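Local coordinates for iron-sulfur cluster co-chaperone protein HscB (Homo sapiens, PDB 3BVO) that acts as a co-chaperone in mitochondrial iron-sulfur cluster assembly, working with ISCU and HSPA9 to deliver clusters to proteins such as succinate dehydrogenase, at residues A[11-16]-A[31-36]; A[37-42]-A[90-95]; A[117-122]-A[179-184]; A[142-147]-A[198-203]. All coordinates share one frame; numbering follows the deposited sequence.

Interaction 1: A[11-16]-A[31-36]; sequences PRCWNC and PQCRAL. With ZN (zinc ion), chain C.
C13, C16 and C33 meet at a zinc ion, and C30, just before 31-36, completes the set of four cysteine sulfurs. Each of the three SG atoms lies 2.3 Å from zinc, so the metal is the main tie between the segments 11-16 and 31-36, neither of which forms a regular helix or strand. C13 sends its SG anti to the backbone N (chi1 164°), while the SG of C16 lies beside its own backbone N; the two thiolates thereby converge on the metal from one CxxC turn.

The hydrogen bonds fall into two groups. Within 11-16, the SG of C13 accepts from N of N15 at 3.1 Å and from N of C16 at 3.2 Å, the latter nearly straight at 171°. These N-H...S bonds tie the turn's backbone to a metal-bound sulfur. Across the contact, NE1 of W14 donates to the carbonyl O of L36 at 3.0 Å; the oxygen lies in the plane of the indole, at its edge, although the donor stands above the carbonyl plane.

Van der Waals contacts surround the site. CB of N15 rests 3.7 Å from SG of C33, CB of Q32 lies against SG of C16, and in an apolar contact the methyl of A35 reaches CZ2 of W14 at 4.1 Å. The indole also meets F88 of helix 83-104 edge-to-face.

The four thiolates pin two irregular segments to one metal, so the fold here rests on coordination as well as on packing, and the backbone N-H groups around C13 would probably help to offset the negative charge of its thiolate.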
loop_
_atom_site.group_PDB
_atom_site.type_symbol
_atom_site.label_atom_id
_atom_site.label_comp_id
_atom_site.label_asym_id
_atom_site.label_seq_id
_atom_site.Cartn_x
_atom_site.Cartn_y
_atom_site.Cartn_z
ATOM N N PRO A 11 -5.308 -8.185 27.375
ATOM C CA PRO A 11 -6.363 -7.982 26.373
ATOM C C PRO A 11 -7.646 -8.735 26.751
ATOM O O PRO A 11 -7.601 -9.942 27.013
ATOM C CB PRO A 11 -5.743 -8.544 25.088
ATOM C CG PRO A 11 -4.278 -8.402 25.290
ATOM C CD PRO A 11 -4.042 -8.627 26.765
ATOM N N ARG A 12 -8.770 -8.015 26.785
ATOM C CA ARG A 12 -10.041 -8.517 27.317
ATOM C C ARG A 12 -11.202 -7.851 26.600
ATOM O O ARG A 12 -11.030 -6.800 25.991
ATOM C CB ARG A 12 -10.142 -8.238 28.818
ATOM C CG ARG A 12 -10.170 -6.753 29.174
ATOM C CD ARG A 12 -9.683 -6.506 30.580
ATOM N NE ARG A 12 -8.264 -6.816 30.709
ATOM C CZ ARG A 12 -7.767 -7.885 31.329
ATOM N NH1 ARG A 12 -6.451 -8.060 31.378
ATOM N NH2 ARG A 12 -8.567 -8.775 31.902
ATOM N N CYS A 13 -12.385 -8.449 26.685
ATOM C CA CYS A 13 -13.539 -7.955 25.941
ATOM C C CYS A 13 -14.218 -6.795 26.645
ATOM O O CYS A 13 -14.392 -6.826 27.857
ATOM C CB CYS A 13 -14.539 -9.075 25.715
ATOM S SG CYS A 13 -16.137 -8.469 25.231
ATOM N N TRP A 14 -14.624 -5.789 25.873
ATOM C CA TRP A 14 -15.224 -4.573 26.431
ATOM C C TRP A 14 -16.628 -4.807 26.979
ATOM O O TRP A 14 -17.130 -3.990 27.755
ATOM C CB TRP A 14 -15.228 -3.433 25.410
ATOM C CG TRP A 14 -16.146 -3.637 24.242
ATOM C CD1 TRP A 14 -15.822 -4.187 23.020
ATOM C CD2 TRP A 14 -17.540 -3.291 24.167
ATOM N NE1 TRP A 14 -16.930 -4.204 22.196
ATOM C CE2 TRP A 14 -17.996 -3.665 22.871
ATOM C CE3 TRP A 14 -18.448 -2.708 25.065
ATOM C CZ2 TRP A 14 -19.322 -3.465 22.456
ATOM C CZ3 TRP A 14 -19.761 -2.506 24.658
ATOM C CH2 TRP A 14 -20.188 -2.883 23.361
ATOM N N ASN A 15 -17.244 -5.923 26.587
ATOM C CA ASN A 15 -18.565 -6.298 27.078
ATOM C C ASN A 15 -18.533 -7.323 28.210
ATOM O O ASN A 15 -19.151 -7.095 29.246
ATOM C CB ASN A 15 -19.449 -6.799 25.936
ATOM C CG ASN A 15 -20.907 -6.386 26.099
ATOM O OD1 ASN A 15 -21.237 -5.541 26.934
ATOM N ND2 ASN A 15 -21.785 -6.974 25.289
ATOM N N CYS A 16 -17.825 -8.442 28.007
ATOM C CA CYS A 16 -17.731 -9.519 29.004
ATOM C C CYS A 16 -16.621 -9.278 29.995
ATOM O O CYS A 16 -16.809 -9.409 31.204
ATOM C CB CYS A 16 -17.381 -10.863 28.365
ATOM S SG CYS A 16 -18.313 -11.414 26.977
ATOM N N PRO A 31 -16.057 -14.509 21.188
ATOM C CA PRO A 31 -16.731 -15.800 21.148
ATOM C C PRO A 31 -17.802 -15.972 22.226
ATOM O O PRO A 31 -18.652 -16.864 22.110
ATOM C CB PRO A 31 -15.587 -16.813 21.345
ATOM C CG PRO A 31 -14.461 -16.047 21.902
ATOM C CD PRO A 31 -14.609 -14.637 21.420
ATOM N N GLN A 32 -17.762 -15.119 23.247
ATOM C CA GLN A 32 -18.589 -15.293 24.436
ATOM C C GLN A 32 -19.869 -14.492 24.371
ATOM O O GLN A 32 -20.876 -14.914 24.933
ATOM C CB GLN A 32 -17.817 -14.913 25.698
ATOM C CG GLN A 32 -16.583 -15.766 25.961
ATOM C CD GLN A 32 -16.021 -15.583 27.363
ATOM O OE1 GLN A 32 -16.500 -14.749 28.139
ATOM N NE2 GLN A 32 -14.995 -16.361 27.693
ATOM N N CYS A 33 -19.825 -13.344 23.691
ATOM C CA CYS A 33 -20.957 -12.404 23.650
ATOM C C CYS A 33 -21.286 -11.823 22.252
ATOM O O CYS A 33 -22.251 -11.064 22.097
ATOM C CB CYS A 33 -20.756 -11.281 24.679
ATOM S SG CYS A 33 -19.552 -10.032 24.200
ATOM N N ARG A 34 -20.474 -12.175 21.258
ATOM C CA ARG A 34 -20.708 -11.840 19.854
ATOM C C ARG A 34 -20.440 -10.370 19.505
ATOM O O ARG A 34 -20.624 -9.959 18.355
ATOM C CB ARG A 34 -22.115 -12.271 19.416
ATOM C CG ARG A 34 -22.218 -12.809 17.992
ATOM C CD ARG A 34 -23.643 -13.232 17.703
ATOM N NE ARG A 34 -24.000 -13.072 16.301
ATOM C CZ ARG A 34 -24.548 -14.016 15.539
ATOM N NH1 ARG A 34 -24.833 -15.209 16.034
ATOM N NH2 ARG A 34 -24.823 -13.758 14.267
ATOM N N ALA A 35 -19.987 -9.589 20.488
ATOM C CA ALA A 35 -19.689 -8.162 20.315
ATOM C C ALA A 35 -18.459 -7.912 19.432
ATOM O O ALA A 35 -17.493 -8.684 19.457
ATOM C CB ALA A 35 -19.498 -7.512 21.665
ATOM N N LEU A 36 -18.499 -6.835 18.645
ATOM C CA LEU A 36 -17.390 -6.501 17.759
ATOM C C LEU A 36 -16.295 -5.880 18.590
ATOM O O LEU A 36 -16.539 -4.930 19.325
ATOM C CB LEU A 36 -17.829 -5.537 16.656
ATOM C CG LEU A 36 -16.751 -5.164 15.620
ATOM C CD1 LEU A 36 -16.824 -6.042 14.395
ATOM C CD2 LEU A 36 -16.870 -3.721 15.190
HETATM ZN ZN ZN C . -17.444 -10.374 25.096
#

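Interaction 2: A[37-42]-A[90-95]; sequences QAPDPT and EKHSTL
A proline laid on a histidine ring, with a hydrogen bond at the ring's edge, joins the loop 37-42, which precedes helix 45-48, to helix 83-104 of the J-domain. P39 and H92 carry the contact. The pyrrolidine CG stands 3.4 Å from the centroid of the imidazole and only 6° off its normal, a CH-pi contact centred on the face. CB of P39 leans toward CE1 of H92 at 3.5 Å, so both methylene carbons follow the ring.

At the imidazole edge, NE2 of H92 donates to the carbonyl O of Q37 at 2.7 Å, with an N-H...O angle of 153°. The acceptor lies close to the ring plane, while the donor is tilted from the carbonyl plane. Using one edge and one face, H92 grips the loop at two residues, and the bond limits how the ring can turn beneath the proline. Its CG lies beside the backbone N (chi1 -84°), a setting that brings the imidazole off the helix toward the loop. An alanine in place of H92 would remove the ring and would probably leave the carbonyl of Q37 without this donor and P39 without the surface beneath it.

One turn further along the helix, CD1 of L95 touches CB of P39 at 3.4 Å, and CB of K91 approaches CG of the same proline at 4.1 Å. P39 is therefore held among three residues of a single helical face. H92 also packs against L36, toward the zinc site, while S93 on the same helix hydrogen-bonds Q70 of helix 59-73, so helix 83-104 is flanked by the loop 37-42 and by helix 59-73.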
loop_
_atom_site.group_PDB
_atom_site.type_symbol
_atom_site.label_atom_id
_atom_site.label_comp_id
_atom_site.label_asym_id
_atom_site.label_seq_id
_atom_site.Cartn_x
_atom_site.Cartn_y
_atom_site.Cartn_z
ATOM N N GLN A 37 -15.087 -6.411 18.465
ATOM C CA GLN A 37 -13.983 -6.014 19.335
ATOM C C GLN A 37 -13.214 -4.827 18.785
ATOM O O GLN A 37 -13.301 -4.515 17.594
ATOM C CB GLN A 37 -13.038 -7.192 19.565
ATOM C CG GLN A 37 -13.720 -8.443 20.052
ATOM C CD GLN A 37 -14.316 -8.252 21.421
ATOM O OE1 GLN A 37 -13.596 -8.211 22.411
ATOM N NE2 GLN A 37 -15.637 -8.134 21.490
ATOM N N ALA A 38 -12.480 -4.154 19.673
ATOM C CA ALA A 38 -11.559 -3.101 19.268
ATOM C C ALA A 38 -10.475 -3.692 18.353
ATOM O O ALA A 38 -9.983 -4.789 18.594
ATOM C CB ALA A 38 -10.952 -2.441 20.481
ATOM N N PRO A 39 -10.127 -2.983 17.273
ATOM C CA PRO A 39 -9.137 -3.563 16.372
ATOM C C PRO A 39 -7.747 -3.591 17.004
ATOM O O PRO A 39 -7.411 -2.713 17.796
ATOM C CB PRO A 39 -9.162 -2.624 15.167
ATOM C CG PRO A 39 -10.372 -1.744 15.350
ATOM C CD PRO A 39 -10.587 -1.661 16.812
ATOM N N ASP A 40 -6.963 -4.610 16.674
ATOM C CA ASP A 40 -5.610 -4.728 17.195
ATOM C C ASP A 40 -4.681 -3.732 16.490
ATOM O O ASP A 40 -4.448 -3.829 15.283
ATOM C CB ASP A 40 -5.100 -6.171 17.058
ATOM C CG ASP A 40 -3.640 -6.327 17.466
ATOM O OD1 ASP A 40 -3.039 -5.386 18.026
ATOM O OD2 ASP A 40 -3.077 -7.409 17.218
ATOM N N PRO A 41 -4.156 -2.753 17.243
ATOM C CA PRO A 41 -3.248 -1.774 16.646
ATOM C C PRO A 41 -1.963 -2.404 16.119
ATOM O O PRO A 41 -1.374 -1.889 15.163
ATOM C CB PRO A 41 -2.930 -0.835 17.810
ATOM C CG PRO A 41 -3.248 -1.627 19.050
ATOM C CD PRO A 41 -4.395 -2.496 18.675
ATOM N N THR A 42 -1.548 -3.515 16.722
ATOM C CA THR A 42 -0.276 -4.153 16.374
ATOM C C THR A 42 -0.326 -5.000 15.107
ATOM O O THR A 42 0.721 -5.339 14.551
ATOM C CB THR A 42 0.241 -5.051 17.502
ATOM O OG1 THR A 42 -0.680 -6.130 17.706
ATOM C CG2 THR A 42 0.421 -4.255 18.788
ATOM N N GLU A 90 -16.615 1.546 12.491
ATOM C CA GLU A 90 -15.969 2.622 11.749
ATOM C C GLU A 90 -14.437 2.485 11.803
ATOM O O GLU A 90 -13.757 2.580 10.770
ATOM C CB GLU A 90 -16.441 3.982 12.289
ATOM C CG GLU A 90 -15.568 5.182 11.958
ATOM C CD GLU A 90 -15.865 5.766 10.600
ATOM O OE1 GLU A 90 -15.509 5.137 9.582
ATOM O OE2 GLU A 90 -16.444 6.870 10.549
ATOM N N LYS A 91 -13.889 2.242 12.992
ATOM C CA LYS A 91 -12.440 2.095 13.104
ATOM C C LYS A 91 -11.915 0.975 12.201
ATOM O O LYS A 91 -11.132 1.254 11.294
ATOM C CB LYS A 91 -11.991 1.954 14.562
ATOM C CG LYS A 91 -12.149 3.256 15.336
ATOM C CD LYS A 91 -11.529 3.251 16.729
ATOM C CE LYS A 91 -11.660 4.646 17.365
ATOM N NZ LYS A 91 -10.858 4.797 18.613
ATOM N N HIS A 92 -12.377 -0.262 12.429
ATOM C CA HIS A 92 -12.074 -1.428 11.586
ATOM C C HIS A 92 -12.156 -1.114 10.086
ATOM O O HIS A 92 -11.175 -1.306 9.355
ATOM C CB HIS A 92 -13.055 -2.568 11.873
ATOM C CG HIS A 92 -12.690 -3.423 13.045
ATOM N ND1 HIS A 92 -11.653 -4.329 13.012
ATOM C CD2 HIS A 92 -13.252 -3.540 14.270
ATOM C CE1 HIS A 92 -11.575 -4.951 14.175
ATOM N NE2 HIS A 92 -12.530 -4.487 14.957
ATOM N N SER A 93 -13.323 -0.632 9.639
ATOM C CA SER A 93 -13.596 -0.379 8.209
ATOM C C SER A 93 -12.597 0.587 7.555
ATOM O O SER A 93 -12.177 0.377 6.403
ATOM C CB SER A 93 -15.021 0.135 8.022
ATOM O OG SER A 93 -15.492 -0.151 6.719
ATOM N N THR A 94 -12.222 1.628 8.299
ATOM C CA THR A 94 -11.117 2.504 7.930
ATOM C C THR A 94 -9.819 1.729 7.774
ATOM O O THR A 94 -9.147 1.880 6.753
ATOM C CB THR A 94 -10.897 3.647 8.956
ATOM O OG1 THR A 94 -12.145 4.295 9.247
ATOM C CG2 THR A 94 -9.899 4.678 8.421
ATOM N N LEU A 95 -9.458 0.905 8.764
ATOM C CA LEU A 95 -8.194 0.159 8.685
ATOM C C LEU A 95 -8.234 -0.744 7.466
ATOM O O LEU A 95 -7.291 -0.780 6.681
ATOM C CB LEU A 95 -7.917 -0.681 9.937
ATOM C CG LEU A 95 -7.733 -0.045 11.321
ATOM C CD1 LEU A 95 -7.910 -1.107 12.387
ATOM C CD2 LEU A 95 -6.378 0.639 11.475
#

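Interaction 3: A[117-122]-A[179-184]; sequences HGIEIP and DFEEAK
The imidazole of H117 and the phenyl ring of F180 meet obliquely, their planes 32° apart and their centroids separated by 4.4 Å. CZ of F180 lies over one face of the imidazole, displaced toward the rim, and comes within 3.3 Å of CD2 of H117. On the phenyl side, CB of H117 stands over one face, 4.1 Å from the ring centroid, in a CH-pi contact. The histidine thus offers its methylene as well as its ring, while its ND1 bonds back to the carbonyl of L113. A serine in place of H117 would lose the imidazole and is likely to leave this face of F180 partly uncovered.

Beside the rings, CD1 of I119 packs against CB of F180 at 3.4 Å, and CG2 of the same isoleucine touches CD of K184, the two side chains crossing at a slant. That lysine runs fully extended, with CG anti to its own N (chi1 -177°), and spans the gap to the loop. Its NZ donates to the carbonyl O of E120 at 2.8 Å, in the carbonyl plane, while its CE rests 3.8 Å from CG2 of I121. P122 adds its CD close to the ammonium end.

Both segments adjoin helix ends. G118 is the C-prime residue of a Schellman motif that closes helix 106-116, and D179 caps helix 180-203 through OD1, which accepts from N of E182. The contact therefore fastens the end of the last J-domain helix to the start of the final C-terminal helix, which on another side places A183 against helix 150-176; K184 also touches L114 of helix 106-116.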
loop_
_atom_site.group_PDB
_atom_site.type_symbol
_atom_site.label_atom_id
_atom_site.label_comp_id
_atom_site.label_asym_id
_atom_site.label_seq_id
_atom_site.Cartn_x
_atom_site.Cartn_y
_atom_site.Cartn_z
ATOM N N HIS A 117 10.035 -3.634 8.326
ATOM C CA HIS A 117 11.415 -4.060 8.487
ATOM C C HIS A 117 12.269 -2.961 9.096
ATOM O O HIS A 117 13.490 -3.058 9.134
ATOM C CB HIS A 117 11.983 -4.630 7.193
ATOM C CG HIS A 117 11.495 -6.013 6.899
ATOM N ND1 HIS A 117 10.437 -6.263 6.058
ATOM C CD2 HIS A 117 11.896 -7.217 7.363
ATOM C CE1 HIS A 117 10.226 -7.565 5.990
ATOM N NE2 HIS A 117 11.098 -8.167 6.774
ATOM N N GLY A 118 11.586 -1.920 9.579
ATOM C CA GLY A 118 12.159 -0.941 10.486
ATOM C C GLY A 118 12.990 0.074 9.762
ATOM O O GLY A 118 14.005 0.513 10.271
ATOM N N ILE A 119 12.576 0.438 8.564
ATOM C CA ILE A 119 13.312 1.398 7.762
ATOM C C ILE A 119 12.367 2.532 7.387
ATOM O O ILE A 119 11.351 2.306 6.699
ATOM C CB ILE A 119 13.861 0.723 6.493
ATOM C CG1 ILE A 119 15.134 -0.058 6.828
ATOM C CG2 ILE A 119 14.073 1.746 5.360
ATOM C CD1 ILE A 119 15.714 -0.879 5.678
ATOM N N GLU A 120 12.682 3.738 7.850
ATOM C CA GLU A 120 11.878 4.909 7.528
ATOM C C GLU A 120 12.440 5.599 6.291
ATOM O O GLU A 120 13.646 5.573 6.049
ATOM C CB GLU A 120 11.812 5.869 8.720
ATOM C CG GLU A 120 10.570 6.761 8.746
ATOM C CD GLU A 120 9.267 5.977 8.807
ATOM O OE1 GLU A 120 9.170 5.025 9.607
ATOM O OE2 GLU A 120 8.332 6.317 8.054
ATOM N N ILE A 121 11.557 6.211 5.511
ATOM C CA ILE A 121 11.942 6.834 4.250
ATOM C C ILE A 121 11.886 8.358 4.334
ATOM O O ILE A 121 10.892 8.919 4.801
ATOM C CB ILE A 121 11.042 6.376 3.079
ATOM C CG1 ILE A 121 10.070 5.268 3.521
ATOM C CG2 ILE A 121 11.896 5.978 1.874
ATOM C CD1 ILE A 121 8.767 5.789 4.136
ATOM N N PRO A 122 12.959 9.034 3.887
ATOM C CA PRO A 122 12.961 10.490 3.806
ATOM C C PRO A 122 12.082 10.934 2.642
ATOM O O PRO A 122 11.973 10.214 1.647
ATOM C CB PRO A 122 14.431 10.829 3.526
ATOM C CG PRO A 122 15.197 9.557 3.731
ATOM C CD PRO A 122 14.238 8.468 3.430
ATOM N N ASP A 179 17.506 -7.686 0.893
ATOM C CA ASP A 179 18.361 -6.528 0.664
ATOM C C ASP A 179 17.565 -5.221 0.706
ATOM O O ASP A 179 17.310 -4.599 -0.316
ATOM C CB ASP A 179 19.112 -6.686 -0.652
ATOM C CG ASP A 179 20.167 -5.614 -0.865
ATOM O OD1 ASP A 179 20.317 -4.709 -0.013
ATOM O OD2 ASP A 179 20.850 -5.661 -1.908
ATOM N N PHE A 180 17.196 -4.799 1.907
ATOM C CA PHE A 180 16.371 -3.614 2.102
ATOM C C PHE A 180 17.051 -2.288 1.754
ATOM O O PHE A 180 16.385 -1.337 1.362
ATOM C CB PHE A 180 15.839 -3.565 3.542
ATOM C CG PHE A 180 15.231 -4.846 3.999
ATOM C CD1 PHE A 180 14.329 -5.530 3.191
ATOM C CD2 PHE A 180 15.566 -5.381 5.232
ATOM C CE1 PHE A 180 13.770 -6.736 3.615
ATOM C CE2 PHE A 180 15.024 -6.596 5.664
ATOM C CZ PHE A 180 14.121 -7.272 4.862
ATOM N N GLU A 181 18.364 -2.201 1.916
ATOM C CA GLU A 181 19.047 -0.968 1.542
ATOM C C GLU A 181 18.950 -0.753 0.036
ATOM O O GLU A 181 18.739 0.379 -0.431
ATOM C CB GLU A 181 20.486 -0.941 2.047
ATOM C CG GLU A 181 20.576 -0.608 3.531
ATOM C CD GLU A 181 19.854 0.698 3.906
ATOM O OE1 GLU A 181 20.129 1.751 3.283
ATOM O OE2 GLU A 181 19.012 0.674 4.833
ATOM N N GLU A 182 19.046 -1.845 -0.718
ATOM C CA GLU A 182 18.775 -1.782 -2.144
ATOM C C GLU A 182 17.308 -1.476 -2.433
ATOM O O GLU A 182 17.020 -0.620 -3.263
ATOM C CB GLU A 182 19.194 -3.072 -2.853
ATOM C CG GLU A 182 18.867 -3.114 -4.337
ATOM C CD GLU A 182 19.918 -2.450 -5.203
ATOM O OE1 GLU A 182 20.567 -1.480 -4.748
ATOM O OE2 GLU A 182 20.100 -2.903 -6.355
ATOM N N ALA A 183 16.385 -2.172 -1.771
ATOM C CA ALA A 183 14.964 -1.971 -2.048
ATOM C C ALA A 183 14.568 -0.524 -1.792
ATOM O O ALA A 183 13.754 0.028 -2.527
ATOM C CB ALA A 183 14.104 -2.912 -1.233
ATOM N N LYS A 184 15.165 0.086 -0.767
ATOM C CA LYS A 184 14.879 1.459 -0.421
ATOM C C LYS A 184 15.377 2.337 -1.528
ATOM O O LYS A 184 14.703 3.286 -1.927
ATOM C CB LYS A 184 15.557 1.871 0.887
ATOM C CG LYS A 184 15.232 3.304 1.339
ATOM C CD LYS A 184 15.961 3.703 2.631
ATOM C CE LYS A 184 15.331 4.987 3.199
ATOM N NZ LYS A 184 15.919 5.471 4.476
#

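Interaction 4: A[142-147]-A[198-203]; sequences EKLAEA and EKIKLK
K203 extends across to the end of helix 131-146, where its NZ finds two backbone carbonyls. NZ of K203 donates to the O of A147 at 3.1 Å, lying nearly along the C=O axis. A weak bond also runs from NZ of K203 to the O of L144, at 3.2 Å. A long, weak ion pair with E148 adds a charged partner to the same ammonium group. Beyond CG the lysine chain is extended, which lets it bridge two helices whose local axes stay 11.7 Å apart.

Further back toward the body of the bundle, the contact turns apolar. L144 reaches over with CG anti to the backbone N (chi1 -177°), and its CD1 meets CG1 of I200 at 3.8 Å, the two side chains meeting at a slant. The other methyl of L144, CD2, approaches CB of K199 at 4.3 Å. The local helix segments run parallel, with 3° between their directions, and I200 also touches I156 and E157 of helix 150-176, as A147 touches I156; that helix thus shares in the packing of both segments.

One carbonyl that K203 meets, of L144, lies in the last turn of its helix, and the other, of A147, just beyond it. The C-terminal end of a helix carries partial negative charge, so the positive charge of K203 would probably be favourable there, and its ammonium group probably supplies a donor to carbonyls at the helix end.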
loop_
_atom_site.group_PDB
_atom_site.type_symbol
_atom_site.label_atom_id
_atom_site.label_comp_id
_atom_site.label_asym_id
_atom_site.label_seq_id
_atom_site.Cartn_x
_atom_site.Cartn_y
_atom_site.Cartn_z
ATOM N N GLU A 142 13.033 17.188 -19.556
ATOM C CA GLU A 142 13.226 17.911 -20.802
ATOM C C GLU A 142 12.286 17.341 -21.854
ATOM O O GLU A 142 11.474 18.074 -22.428
ATOM C CB GLU A 142 14.683 17.786 -21.261
ATOM C CG GLU A 142 15.137 18.813 -22.292
ATOM C CD GLU A 142 15.579 20.143 -21.678
ATOM O OE1 GLU A 142 15.250 20.412 -20.503
ATOM O OE2 GLU A 142 16.255 20.928 -22.377
ATOM N N LYS A 143 12.377 16.028 -22.076
ATOM C CA LYS A 143 11.529 15.347 -23.048
ATOM C C LYS A 143 10.056 15.684 -22.863
ATOM O O LYS A 143 9.398 16.106 -23.811
ATOM C CB LYS A 143 11.737 13.835 -23.001
ATOM C CG LYS A 143 12.768 13.330 -23.983
ATOM C CD LYS A 143 12.515 11.866 -24.304
ATOM C CE LYS A 143 13.454 11.368 -25.390
ATOM N NZ LYS A 143 14.842 11.228 -24.877
ATOM N N LEU A 144 9.553 15.513 -21.642
ATOM C CA LEU A 144 8.152 15.804 -21.337
ATOM C C LEU A 144 7.812 17.272 -21.603
ATOM O O LEU A 144 6.822 17.575 -22.281
ATOM C CB LEU A 144 7.818 15.402 -19.898
ATOM C CG LEU A 144 6.368 15.568 -19.438
ATOM C CD1 LEU A 144 5.411 14.728 -20.284
ATOM C CD2 LEU A 144 6.225 15.242 -17.941
ATOM N N ALA A 145 8.651 18.172 -21.092
ATOM C CA ALA A 145 8.499 19.592 -21.362
ATOM C C ALA A 145 8.426 19.846 -22.864
ATOM O O ALA A 145 7.547 20.564 -23.320
ATOM C CB ALA A 145 9.627 20.379 -20.734
ATOM N N GLU A 146 9.336 19.235 -23.623
ATOM C CA GLU A 146 9.364 19.380 -25.080
ATOM C C GLU A 146 8.187 18.665 -25.730
ATOM O O GLU A 146 7.725 19.070 -26.808
ATOM C CB GLU A 146 10.675 18.849 -25.668
ATOM C CG GLU A 146 11.858 19.812 -25.581
ATOM C CD GLU A 146 13.185 19.162 -25.972
ATOM O OE1 GLU A 146 13.545 18.120 -25.375
ATOM O OE2 GLU A 146 13.877 19.687 -26.871
ATOM N N ALA A 147 7.698 17.613 -25.072
ATOM C CA ALA A 147 6.611 16.809 -25.618
ATOM C C ALA A 147 5.319 17.609 -25.704
ATOM O O ALA A 147 4.718 17.948 -24.679
ATOM C CB ALA A 147 6.400 15.548 -24.798
ATOM N N GLU A 198 1.961 10.567 -13.413
ATOM C CA GLU A 198 0.767 11.313 -13.071
ATOM C C GLU A 198 0.721 12.605 -13.864
ATOM O O GLU A 198 -0.340 13.023 -14.305
ATOM C CB GLU A 198 0.714 11.569 -11.562
ATOM C CG GLU A 198 -0.676 11.958 -10.998
ATOM C CD GLU A 198 -1.770 10.872 -11.144
ATOM O OE1 GLU A 198 -1.465 9.657 -11.065
ATOM O OE2 GLU A 198 -2.952 11.250 -11.329
ATOM N N LYS A 199 1.883 13.215 -14.069
ATOM C CA LYS A 199 1.988 14.441 -14.851
ATOM C C LYS A 199 1.604 14.203 -16.299
ATOM O O LYS A 199 0.947 15.042 -16.917
ATOM C CB LYS A 199 3.389 15.049 -14.731
ATOM C CG LYS A 199 3.588 15.730 -13.378
ATOM C CD LYS A 199 4.932 16.426 -13.231
ATOM C CE LYS A 199 5.028 17.080 -11.859
ATOM N NZ LYS A 199 6.437 17.239 -11.413
ATOM N N ILE A 200 1.997 13.046 -16.822
ATOM C CA ILE A 200 1.656 12.658 -18.181
ATOM C C ILE A 200 0.138 12.521 -18.300
ATOM O O ILE A 200 -0.475 13.104 -19.206
ATOM C CB ILE A 200 2.386 11.358 -18.594
ATOM C CG1 ILE A 200 3.874 11.636 -18.797
ATOM C CG2 ILE A 200 1.798 10.765 -19.867
ATOM C CD1 ILE A 200 4.768 10.425 -18.591
ATOM N N LYS A 201 -0.459 11.776 -17.368
ATOM C CA LYS A 201 -1.907 11.576 -17.328
ATOM C C LYS A 201 -2.648 12.896 -17.193
ATOM O O LYS A 201 -3.649 13.120 -17.876
ATOM C CB LYS A 201 -2.298 10.630 -16.197
ATOM C CG LYS A 201 -2.187 9.158 -16.552
ATOM C CD LYS A 201 -2.009 8.311 -15.296
ATOM C CE LYS A 201 -2.131 6.814 -15.586
ATOM N NZ LYS A 201 -2.081 5.986 -14.335
ATOM N N LEU A 202 -2.146 13.772 -16.331
ATOM C CA LEU A 202 -2.699 15.117 -16.214
ATOM C C LEU A 202 -2.612 15.894 -17.544
ATOM O O LEU A 202 -3.572 16.563 -17.936
ATOM C CB LEU A 202 -2.038 15.888 -15.065
ATOM C CG LEU A 202 -2.403 15.512 -13.619
ATOM C CD1 LEU A 202 -1.664 16.370 -12.603
ATOM C CD2 LEU A 202 -3.897 15.618 -13.384
ATOM N N LYS A 203 -1.477 15.780 -18.241
ATOM C CA LYS A 203 -1.301 16.392 -19.555
ATOM C C LYS A 203 -2.258 15.768 -20.584
ATOM O O LYS A 203 -2.714 16.438 -21.526
ATOM C CB LYS A 203 0.160 16.273 -20.012
ATOM C CG LYS A 203 0.638 17.434 -20.895
ATOM C CD LYS A 203 2.153 17.644 -20.863
ATOM C CE LYS A 203 2.528 18.988 -21.517
ATOM N NZ LYS A 203 3.988 19.110 -21.866
#

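Overall arrangement
The four contacts run from the zinc-binding end of the molecule to the far end of the C-terminal bundle, interactions 1 and 4 lying on opposite sides of the chain's centre, about 55 Å apart between centres. Interactions 1 and 2 touch, through L36 against H92 and C13 against Q37, and together seat the metal domain on helix 83-104. Interactions 3 and 4 share helix 180-203, one near its start and one at its end. None is a fully buried core: interaction 3 is a surface contact and the others are partly buried. Metal coordination dominates the first, ring faces the second and third, and lysine-to-carbonyl bonds recur in the third and fourth.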